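Local coordinates for protein polyketide synthase (PDB 3QIT) that acts as the thioesterase domain of curacin A biosynthesis, probably hydrolysing the carrier-bound thioester ahead of the decarboxylation and sulfate elimination that yield a terminal alkene, at residues Val126-Pro131 with Thr234-Gly239. Sequence-based numbering, arbitrary orientation.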
loop_
_atom_site.group_PDB
_atom_site.type_symbol
_atom_site.label_atom_id
_atom_site.label_comp_id
_atom_site.label_asym_id
_atom_site.label_seq_id
_atom_site.Cartn_x
_atom_site.Cartn_y
_atom_site.Cartn_z
ATOM N N VAL B 126 -22.637 10.319 -2.737
ATOM C CA VAL B 126 -23.318 10.882 -1.572
ATOM C C VAL B 126 -22.275 11.432 -0.629
ATOM O O VAL B 126 -21.416 10.682 -0.147
ATOM C CB VAL B 126 -24.177 9.828 -0.843
ATOM C CG1 VAL B 126 -24.976 10.467 0.303
ATOM C CG2 VAL B 126 -25.150 9.191 -1.834
ATOM N N GLU B 127 -22.316 12.751 -0.430
ATOM C CA GLU B 127 -21.375 13.449 0.464
ATOM C C GLU B 127 -19.920 13.205 0.081
ATOM O O GLU B 127 -19.096 12.713 0.877
ATOM C CB GLU B 127 -21.671 13.093 1.919
ATOM C CG GLU B 127 -22.968 13.771 2.412
ATOM C CD GLU B 127 -22.727 15.200 2.840
ATOM O OE1 GLU B 127 -21.877 15.388 3.752
ATOM O OE2 GLU B 127 -23.358 16.134 2.272
ATOM N N LEU B 128 -19.603 13.577 -1.152
ATOM C CA LEU B 128 -18.262 13.440 -1.692
ATOM C C LEU B 128 -17.341 14.441 -1.021
ATOM O O LEU B 128 -17.623 15.625 -1.026
ATOM C CB LEU B 128 -18.289 13.693 -3.209
ATOM C CG LEU B 128 -16.925 13.577 -3.890
ATOM C CD1 LEU B 128 -16.514 12.096 -4.054
ATOM C CD2 LEU B 128 -16.954 14.322 -5.234
ATOM N N PRO B 129 -16.240 13.955 -0.410
ATOM C CA PRO B 129 -15.290 14.923 0.174
ATOM C C PRO B 129 -14.309 15.460 -0.868
ATOM O O PRO B 129 -14.221 14.939 -1.980
ATOM C CB PRO B 129 -14.564 14.103 1.252
ATOM C CG PRO B 129 -14.814 12.646 0.917
ATOM C CD PRO B 129 -15.878 12.550 -0.155
ATOM N N LEU B 130 -13.594 16.523 -0.519
ATOM C CA LEU B 130 -12.473 16.960 -1.329
ATOM C C LEU B 130 -11.278 16.984 -0.386
ATOM O O LEU B 130 -11.434 17.369 0.783
ATOM C CB LEU B 130 -12.711 18.360 -1.892
ATOM C CG LEU B 130 -13.560 18.564 -3.146
ATOM C CD1 LEU B 130 -13.468 20.035 -3.595
ATOM C CD2 LEU B 130 -13.127 17.628 -4.270
ATOM N N PRO B 131 -10.105 16.554 -0.876
ATOM C CA PRO B 131 -8.863 16.704 -0.109
ATOM C C PRO B 131 -8.568 18.169 0.182
ATOM O O PRO B 131 -8.795 19.039 -0.675
ATOM C CB PRO B 131 -7.797 16.139 -1.054
ATOM C CG PRO B 131 -8.528 15.253 -1.990
ATOM C CD PRO B 131 -9.867 15.893 -2.174
ATOM N N THR B 234 -23.566 11.347 -13.758
ATOM C CA THR B 234 -23.210 11.462 -12.339
ATOM C C THR B 234 -24.221 12.324 -11.606
ATOM O O THR B 234 -24.717 13.278 -12.179
ATOM C CB THR B 234 -21.782 12.057 -12.184
ATOM O OG1 THR B 234 -20.843 11.180 -12.818
ATOM C CG2 THR B 234 -21.400 12.214 -10.692
ATOM N N THR B 235 -24.546 11.942 -10.367
ATOM C CA THR B 235 -25.363 12.751 -9.475
ATOM C C THR B 235 -24.602 12.979 -8.183
ATOM O O THR B 235 -24.216 11.994 -7.505
ATOM C CB THR B 235 -26.678 12.028 -9.148
ATOM O OG1 THR B 235 -27.379 11.787 -10.375
ATOM C CG2 THR B 235 -27.561 12.871 -8.216
ATOM N N LEU B 236 -24.371 14.263 -7.876
ATOM C CA LEU B 236 -23.801 14.681 -6.597
ATOM C C LEU B 236 -24.919 14.893 -5.582
ATOM O O LEU B 236 -25.813 15.723 -5.794
ATOM C CB LEU B 236 -22.953 15.958 -6.755
ATOM C CG LEU B 236 -21.721 15.839 -7.647
ATOM C CD1 LEU B 236 -21.219 17.223 -8.124
ATOM C CD2 LEU B 236 -20.583 15.062 -6.909
ATOM N N VAL B 237 -24.873 14.147 -4.481
ATOM C CA VAL B 237 -25.914 14.231 -3.466
ATOM C C VAL B 237 -25.350 14.814 -2.180
ATOM O O VAL B 237 -24.353 14.319 -1.656
ATOM C CB VAL B 237 -26.540 12.854 -3.190
ATOM C CG1 VAL B 237 -27.740 12.966 -2.236
ATOM C CG2 VAL B 237 -26.900 12.158 -4.501
ATOM N N TYR B 238 -25.988 15.862 -1.668
ATOM C CA TYR B 238 -25.521 16.492 -0.423
ATOM C C TYR B 238 -26.612 16.615 0.604
ATOM O O TYR B 238 -27.796 16.710 0.266
ATOM C CB TYR B 238 -24.998 17.896 -0.686
ATOM C CG TYR B 238 -23.976 18.004 -1.776
ATOM C CD1 TYR B 238 -22.624 17.698 -1.532
ATOM C CD2 TYR B 238 -24.334 18.458 -3.039
ATOM C CE1 TYR B 238 -21.658 17.829 -2.548
ATOM C CE2 TYR B 238 -23.386 18.574 -4.061
ATOM C CZ TYR B 238 -22.049 18.268 -3.806
ATOM O OH TYR B 238 -21.127 18.402 -4.819
ATOM N N GLY B 239 -26.210 16.612 1.871
ATOM C CA GLY B 239 -27.128 16.895 2.965
ATOM C C GLY B 239 -27.255 18.406 3.149
ATOM O O GLY B 239 -26.259 19.129 3.204
HETATM O O HOH W 1 -21.567 14.578 -3.093
#
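Val126 and Val237 form a parallel bridge where strand 120-126 ends beside strand 234-239, their CA atoms 4.6 Å apart. One residue on, Glu127 N donates to Val237 O at 2.8 Å, almost straight at 175°. The chain then turns off the sheet, and a water accepts from Leu128 N and donates to the same Val237 O, so this carbonyl takes two donors. The two valines lie side by side on one face of the sheet, Val126 CG2 4.1 Å from Val237 CB. Leu128 and Leu236 touch through their CD2 methyls. Glu127, after the sixth strand of this alpha/beta-hydrolase fold rather than the seventh (234-239), where the acid usually lies, is probably the acid of a triad with Ser103 and His269. A bend about its CB-CG bond (chi2 -82°) helps bring the carboxylate to Gly239. OE2 accepts from Gly239 N at 2.9 Å, the donor approaching from above the carboxylate plane (37° out of it). OE2 also lies at the edge of the Tyr238 ring, while OE1 bonds to His269 ND1 and Ser242 OG. Without the carboxylate, as with an alanine here, Gly239 N would probably lose its acceptor, and Ser242 OG and His269 ND1 their shared partner.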